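Local coordinates for protein DNA helicase RecQ (Deinococcus radiodurans, PDB 2RHF) that probably couples ATP hydrolysis to 3'-5' unwinding of duplex DNA, the piece described here being its regulatory C-terminal HRDC domain, at residues L38-L49 with E65-D76. Numbering follows the deposited sequence.
Sequences LAARQPRTLAEL and ERILDAINTVLD
The amide oxygen OD1 of N72 is gripped side-on by the guanidinium of R44, which gives it two N-H groups at once: NE lies 2.9 Å from OD1, in the plane of the amide carbonyl, and NH2 lies 2.8 Å from OD1, tilted from that plane. Because OD1 sits at the guanidinium edge, one small acceptor takes both hydrogens, although the two planes stand 63° apart. R44 starts out away from the helix, and bends at chi2 (-61°) and chi3 fold its long chain back. A methyl group also lies against the arginine: L75 CD1 rests over the centre of one guanidinium face, 3.5 Å from CZ. A leucine in place of N72 would probably leave NE and NH2 of R44 without their shared acceptor, and the guanidinium freer to swing away. The other end of the N72 amide is used too, ND2 donating to a water that in turn donates to the R44 carbonyl oxygen.

In the all-helical HRDC domain, this contact lays the link between helices 32-41 and 46-49 along the C-terminal helix 57-76. Q42, with positive phi, is the first residue to leave helix 32-41, and T45 N-caps the second, its OG1 accepting from E48 N; between them P43 takes the extended backbone (phi -60°) that a proline ring favours. E48 also reaches back, OE1 accepting from R44 N.

Behind these polar groups the helix turns branched aliphatic residues inward. L68 and L49 meet tip to tip, CD2 of L68 lying 3.8 Å from CG of L49, while I71 CD1 packs 3.8 Å from CD of the P43 ring. Next to this, I67 CG2 touches both L38 CD2 and L49 CD2. V52, from the loop that follows, covers L38 and P43.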
ATOM      1  N   LEU A  38       4.681  -4.227   1.839  1.00  9.43           N
ATOM      2  CA  LEU A  38       3.762  -3.448   2.665  1.00  9.26           C
ATOM      3  C   LEU A  38       3.040  -4.320   3.671  1.00  9.27           C
ATOM      4  O   LEU A  38       2.921  -3.970   4.847  1.00 10.13           O
ATOM      5  CB  LEU A  38       2.765  -2.687   1.790  1.00  9.38           C
ATOM      6  CG  LEU A  38       3.333  -1.538   0.956  1.00  9.01           C
ATOM      7  CD1 LEU A  38       2.337  -1.072  -0.086  1.00 10.20           C
ATOM      8  CD2 LEU A  38       3.779  -0.367   1.864  1.00 10.48           C
ATOM      9  N   ALA A  39       2.558  -5.473   3.218  1.00  9.58           N
ATOM     10  CA  ALA A  39       1.830  -6.378   4.095  1.00 10.54           C
ATOM     11  C   ALA A  39       2.733  -6.968   5.173  1.00 11.14           C
ATOM     12  O   ALA A  39       2.306  -7.133   6.314  1.00 12.86           O
ATOM     13  CB  ALA A  39       1.156  -7.483   3.293  1.00 10.98           C
ATOM     14  N   ALA A  40       3.977  -7.279   4.812  1.00 11.14           N
ATOM     15  CA  ALA A  40       4.924  -7.879   5.748  1.00 11.82           C
ATOM     16  C   ALA A  40       5.436  -6.858   6.752  1.00 11.82           C
ATOM     17  O   ALA A  40       5.528  -7.150   7.943  1.00 13.64           O
ATOM     18  CB  ALA A  40       6.094  -8.508   4.981  1.00 13.03           C
ATOM     19  N   ARG A  41       5.790  -5.674   6.273  1.00 11.39           N
ATOM     20  CA  ARG A  41       6.421  -4.659   7.120  1.00 12.20           C
ATOM     21  C   ARG A  41       5.415  -3.842   7.919  1.00 11.68           C
ATOM     22  O   ARG A  41       5.767  -3.255   8.940  1.00 12.20           O
ATOM     23  CB  ARG A  41       7.299  -3.735   6.283  1.00 12.27           C
ATOM     24  CG  ARG A  41       8.492  -4.457   5.611  1.00 13.01           C
ATOM     25  CD  ARG A  41       9.260  -3.534   4.694  1.00 15.56           C
ATOM     26  NE  ARG A  41       9.915  -2.488   5.471  1.00 18.94           N
ATOM     27  CZ  ARG A  41      11.119  -2.591   6.031  1.00 20.86           C
ATOM     28  NH1 ARG A  41      11.846  -3.693   5.881  1.00 23.28           N
ATOM     29  NH2 ARG A  41      11.597  -1.588   6.746  1.00 22.30           N
ATOM     30  N   GLN A  42       4.168  -3.794   7.455  1.00 11.39           N
ATOM     31  CA  GLN A  42       3.111  -3.042   8.136  1.00 12.51           C
ATOM     32  C   GLN A  42       3.571  -1.629   8.540  1.00 10.89           C
ATOM     33  O   GLN A  42       3.445  -1.246   9.703  1.00 11.58           O
ATOM     34  CB  GLN A  42       2.661  -3.783   9.415  1.00 14.22           C
ATOM     35  CG  GLN A  42       1.998  -5.163   9.282  1.00 18.05           C
ATOM     36  CD  GLN A  42       1.531  -5.715  10.678  1.00 16.75           C
ATOM     37  OE1 GLN A  42       1.515  -4.977  11.672  1.00 23.78           O
ATOM     38  NE2 GLN A  42       1.158  -6.975  10.724  1.00 22.67           N
ATOM     39  N   PRO A  43       4.051  -0.826   7.585  1.00 10.15           N
ATOM     40  CA  PRO A  43       4.435   0.530   7.963  1.00 10.56           C
ATOM     41  C   PRO A  43       3.254   1.308   8.528  1.00 10.07           C
ATOM     42  O   PRO A  43       2.116   1.145   8.071  1.00 10.18           O
ATOM     43  CB  PRO A  43       4.879   1.135   6.636  1.00 10.25           C
ATOM     44  CG  PRO A  43       4.168   0.343   5.610  1.00 10.15           C
ATOM     45  CD  PRO A  43       4.171  -1.042   6.133  1.00  9.83           C
ATOM     46  N   ARG A  44       3.551   2.142   9.527  1.00 10.66           N
ATOM     47  CA  ARG A  44       2.526   2.908  10.259  1.00 11.11           C
ATOM     48  C   ARG A  44       2.790   4.397  10.171  1.00 11.58           C
ATOM     49  O   ARG A  44       2.010   5.201  10.696  1.00 12.53           O
ATOM     50  CB  ARG A  44       2.489   2.514  11.743  1.00 11.37           C
ATOM     51  CG  ARG A  44       2.497   1.017  12.017  1.00 11.79           C
ATOM     52  CD  ARG A  44       1.273   0.305  11.420  1.00 11.81           C
ATOM     53  NE  ARG A  44      -0.008   0.753  11.977  1.00 11.78           N
ATOM     54  CZ  ARG A  44      -0.446   0.427  13.193  1.00 12.22           C
ATOM     55  NH1 ARG A  44       0.287  -0.348  13.991  1.00 13.18           N
ATOM     56  NH2 ARG A  44      -1.619   0.871  13.605  1.00 13.79           N
ATOM     57  N   THR A  45       3.905   4.760   9.541  1.00 11.42           N
ATOM     58  CA  THR A  45       4.353   6.150   9.459  1.00 12.54           C
ATOM     59  C   THR A  45       4.972   6.398   8.098  1.00 12.45           C
ATOM     60  O   THR A  45       5.352   5.455   7.393  1.00 11.96           O
ATOM     61  CB  THR A  45       5.459   6.464  10.498  1.00 12.71           C
ATOM     62  OG1 THR A  45       6.626   5.685  10.190  1.00 12.87           O
ATOM     63  CG2 THR A  45       5.003   6.165  11.912  1.00 13.81           C
ATOM     64  N   LEU A  46       5.147   7.669   7.760  1.00 13.24           N
ATOM     65  CA  LEU A  46       5.874   8.037   6.552  1.00 14.37           C
ATOM     66  C   LEU A  46       7.314   7.556   6.592  1.00 13.84           C
ATOM     67  O   LEU A  46       7.846   7.105   5.574  1.00 14.02           O
ATOM     68  CB  LEU A  46       5.825   9.545   6.335  1.00 15.69           C
ATOM     69  CG  LEU A  46       4.454  10.116   5.985  1.00 17.96           C
ATOM     70  CD1 LEU A  46       4.574  11.613   5.810  1.00 20.60           C
ATOM     71  CD2 LEU A  46       3.851   9.472   4.737  1.00 20.27           C
ATOM     72  N   ALA A  47       7.948   7.644   7.764  1.00 14.09           N
ATOM     73  CA  ALA A  47       9.317   7.161   7.913  1.00 14.16           C
ATOM     74  C   ALA A  47       9.431   5.681   7.553  1.00 13.36           C
ATOM     75  O   ALA A  47      10.370   5.257   6.879  1.00 14.06           O
ATOM     76  CB  ALA A  47       9.810   7.398   9.332  1.00 14.74           C
ATOM     77  N   GLU A  48       8.461   4.906   8.000  1.00 12.21           N
ATOM     78  CA  GLU A  48       8.437   3.494   7.710  1.00 11.53           C
ATOM     79  C   GLU A  48       8.101   3.206   6.247  1.00 10.93           C
ATOM     80  O   GLU A  48       8.649   2.281   5.661  1.00 11.30           O
ATOM     81  CB  GLU A  48       7.493   2.797   8.683  1.00 11.21           C
ATOM     82  CG  GLU A  48       8.067   2.817  10.124  1.00 11.69           C
ATOM     83  CD  GLU A  48       7.071   2.439  11.200  1.00 12.42           C
ATOM     84  OE1 GLU A  48       6.031   1.864  10.875  1.00 12.92           O
ATOM     85  OE2 GLU A  48       7.342   2.714  12.398  1.00 13.29           O
ATOM     86  N   LEU A  49       7.240   4.013   5.636  1.00 11.06           N
ATOM     87  CA  LEU A  49       6.961   3.850   4.195  1.00 11.64           C
ATOM     88  C   LEU A  49       8.210   4.024   3.349  1.00 11.82           C
ATOM     89  O   LEU A  49       8.395   3.322   2.350  1.00 12.14           O
ATOM     90  CB  LEU A  49       5.930   4.858   3.727  1.00 13.13           C
ATOM     91  CG  LEU A  49       4.477   4.558   4.053  1.00 13.21           C
ATOM     92  CD1 LEU A  49       3.626   5.745   3.650  1.00 15.94           C
ATOM     93  CD2 LEU A  49       3.994   3.251   3.369  1.00 14.68           C
ATOM     94  N   GLU A  65      -0.614   8.199   2.375  1.00 10.18           N
ATOM     95  CA  GLU A  65      -1.644   8.295   3.408  1.00 11.15           C
ATOM     96  C   GLU A  65      -2.725   7.240   3.203  1.00  9.94           C
ATOM     97  O   GLU A  65      -3.175   6.624   4.166  1.00  9.94           O
ATOM     98  CB  GLU A  65      -2.231   9.703   3.469  1.00 12.87           C
ATOM     99  CG  GLU A  65      -1.257  10.770   4.024  1.00 17.47           C
ATOM    100  CD  GLU A  65      -0.695  10.466   5.435  1.00 21.73           C
ATOM    101  OE1 GLU A  65      -1.302   9.679   6.196  1.00 24.17           O
ATOM    102  OE2 GLU A  65       0.367  11.034   5.779  1.00 25.58           O
ATOM    103  N   ARG A  66      -3.119   6.998   1.957  1.00  9.46           N
ATOM    104  CA  ARG A  66      -4.106   5.957   1.659  1.00  9.97           C
ATOM    105  C   ARG A  66      -3.592   4.560   2.032  1.00  8.76           C
ATOM    106  O   ARG A  66      -4.355   3.724   2.524  1.00  8.84           O
ATOM    107  CB  ARG A  66      -4.508   5.983   0.174  1.00 11.37           C
ATOM    108  CG  ARG A  66      -5.134   7.248  -0.345  1.00 14.86           C
ATOM    109  CD  ARG A  66      -6.618   7.263  -0.152  1.00 15.63           C
ATOM    110  NE  ARG A  66      -7.349   6.298  -0.973  1.00 14.53           N
ATOM    111  CZ  ARG A  66      -7.723   6.472  -2.247  1.00 14.39           C
ATOM    112  NH1 ARG A  66      -7.402   7.576  -2.917  1.00 15.56           N
ATOM    113  NH2 ARG A  66      -8.424   5.522  -2.858  1.00 14.77           N
ATOM    114  N   ILE A  67      -2.311   4.297   1.781  1.00  8.78           N
ATOM    115  CA  ILE A  67      -1.706   3.031   2.145  1.00  8.89           C
ATOM    116  C   ILE A  67      -1.717   2.850   3.659  1.00  8.24           C
ATOM    117  O   ILE A  67      -2.098   1.787   4.164  1.00  8.52           O
ATOM    118  CB  ILE A  67      -0.270   2.935   1.584  1.00  8.54           C
ATOM    119  CG1 ILE A  67      -0.301   2.791   0.052  1.00  9.44           C
ATOM    120  CG2 ILE A  67       0.487   1.766   2.231  1.00  9.39           C
ATOM    121  CD1 ILE A  67       1.045   3.030  -0.637  1.00 10.11           C
ATOM    122  N   LEU A  68      -1.287   3.863   4.397  1.00  8.38           N
ATOM    123  CA  LEU A  68      -1.281   3.759   5.866  1.00  9.02           C
ATOM    124  C   LEU A  68      -2.683   3.526   6.392  1.00  8.99           C
ATOM    125  O   LEU A  68      -2.876   2.749   7.316  1.00  9.02           O
ATOM    126  CB  LEU A  68      -0.686   5.008   6.498  1.00  9.85           C
ATOM    127  CG  LEU A  68       0.796   5.263   6.196  1.00 10.70           C
ATOM    128  CD1 LEU A  68       1.267   6.531   6.899  1.00 12.85           C
ATOM    129  CD2 LEU A  68       1.673   4.066   6.597  1.00 11.59           C
ATOM    130  N   ASP A  69      -3.666   4.199   5.802  1.00  8.86           N
ATOM    131  CA  ASP A  69      -5.056   4.062   6.226  1.00  9.42           C
ATOM    132  C   ASP A  69      -5.578   2.648   5.933  1.00  8.93           C
ATOM    133  O   ASP A  69      -6.319   2.081   6.742  1.00  9.10           O
ATOM    134  CB  ASP A  69      -5.879   5.165   5.534  1.00 10.13           C
ATOM    135  CG  ASP A  69      -7.372   5.078   5.793  1.00 11.57           C
ATOM    136  OD1 ASP A  69      -7.802   4.794   6.938  1.00 12.39           O
ATOM    137  OD2 ASP A  69      -8.115   5.366   4.824  1.00 13.97           O
ATOM    138  N   ALA A  70      -5.213   2.071   4.788  1.00  8.92           N
ATOM    139  CA  ALA A  70      -5.609   0.693   4.496  1.00  9.32           C
ATOM    140  C   ALA A  70      -5.050  -0.271   5.559  1.00  8.82           C
ATOM    141  O   ALA A  70      -5.772  -1.116   6.097  1.00  9.31           O
ATOM    142  CB  ALA A  70      -5.151   0.280   3.103  1.00  9.68           C
ATOM    143  N   ILE A  71      -3.768  -0.126   5.868  1.00  8.46           N
ATOM    144  CA  ILE A  71      -3.132  -0.955   6.878  1.00  8.95           C
ATOM    145  C   ILE A  71      -3.813  -0.763   8.240  1.00  9.05           C
ATOM    146  O   ILE A  71      -4.131  -1.742   8.922  1.00  9.57           O
ATOM    147  CB  ILE A  71      -1.624  -0.639   6.929  1.00  9.00           C
ATOM    148  CG1 ILE A  71      -0.945  -1.155   5.644  1.00  9.77           C
ATOM    149  CG2 ILE A  71      -0.968  -1.255   8.171  1.00  9.95           C
ATOM    150  CD1 ILE A  71       0.436  -0.597   5.400  1.00 10.13           C
ATOM    151  N   ASN A  72      -4.047   0.486   8.637  1.00  9.03           N
ATOM    152  CA  ASN A  72      -4.679   0.759   9.920  1.00  9.70           C
ATOM    153  C   ASN A  72      -6.090   0.239  10.012  1.00  9.58           C
ATOM    154  O   ASN A  72      -6.517  -0.225  11.067  1.00 10.17           O
ATOM    155  CB  ASN A  72      -4.645   2.252  10.215  1.00 10.86           C
ATOM    156  CG  ASN A  72      -3.266   2.718  10.596  1.00 12.52           C
ATOM    157  OD1 ASN A  72      -2.514   1.973  11.202  1.00 15.02           O
ATOM    158  ND2 ASN A  72      -2.927   3.937  10.242  1.00 15.14           N
ATOM    159  N   THR A  73      -6.819   0.288   8.905  1.00  9.34           N
ATOM    160  CA  THR A  73      -8.185  -0.206   8.897  1.00 10.16           C
ATOM    161  C   THR A  73      -8.201  -1.702   9.207  1.00  9.86           C
ATOM    162  O   THR A  73      -9.062  -2.186   9.956  1.00 10.49           O
ATOM    163  CB  THR A  73      -8.880   0.118   7.558  1.00 10.07           C
ATOM    164  OG1 THR A  73      -8.967   1.541   7.405  1.00 10.29           O
ATOM    165  CG2 THR A  73     -10.294  -0.447   7.522  1.00 12.07           C
ATOM    166  N   VAL A  74      -7.254  -2.436   8.634  1.00  9.16           N
ATOM    167  CA  VAL A  74      -7.128  -3.863   8.921  1.00 10.07           C
ATOM    168  C   VAL A  74      -6.643  -4.117  10.349  1.00  9.95           C
ATOM    169  O   VAL A  74      -7.203  -4.951  11.059  1.00 10.83           O
ATOM    170  CB  VAL A  74      -6.198  -4.545   7.897  1.00 10.43           C
ATOM    171  CG1 VAL A  74      -5.912  -5.999   8.308  1.00 11.39           C
ATOM    172  CG2 VAL A  74      -6.805  -4.463   6.507  1.00 12.12           C
ATOM    173  N   LEU A  75      -5.594  -3.421  10.774  1.00 10.08           N
ATOM    174  CA  LEU A  75      -5.009  -3.710  12.088  1.00 10.81           C
ATOM    175  C   LEU A  75      -5.934  -3.334  13.233  1.00 11.43           C
ATOM    176  O   LEU A  75      -5.963  -4.026  14.251  1.00 12.96           O
ATOM    177  CB  LEU A  75      -3.678  -3.002  12.256  1.00 11.27           C
ATOM    178  CG  LEU A  75      -2.538  -3.457  11.351  1.00 11.43           C
ATOM    179  CD1 LEU A  75      -1.318  -2.606  11.580  1.00 13.62           C
ATOM    180  CD2 LEU A  75      -2.218  -4.917  11.536  1.00 13.90           C
ATOM    181  N   ASP A  76      -6.669  -2.235  13.080  1.00 10.69           N
ATOM    182  CA  ASP A  76      -7.519  -1.713  14.152  1.00 11.44           C
ATOM    183  C   ASP A  76      -8.969  -2.150  14.055  1.00 12.25           C
ATOM    184  O   ASP A  76      -9.640  -2.259  15.079  1.00 14.27           O
ATOM    185  CB  ASP A  76      -7.454  -0.183  14.203  1.00 11.85           C
ATOM    186  CG  ASP A  76      -6.112   0.338  14.685  1.00 11.77           C
ATOM    187  OD1 ASP A  76      -5.364  -0.445  15.321  1.00 13.09           O
ATOM    188  OD2 ASP A  76      -5.823   1.534  14.433  1.00 13.30           O
TER
HETATM  189  O   HOH W   1      -0.446   2.069   9.050  1.00 12.24           O
HETATM  190  O   HOH W   2      -0.547   5.094  11.718  1.00 19.31           O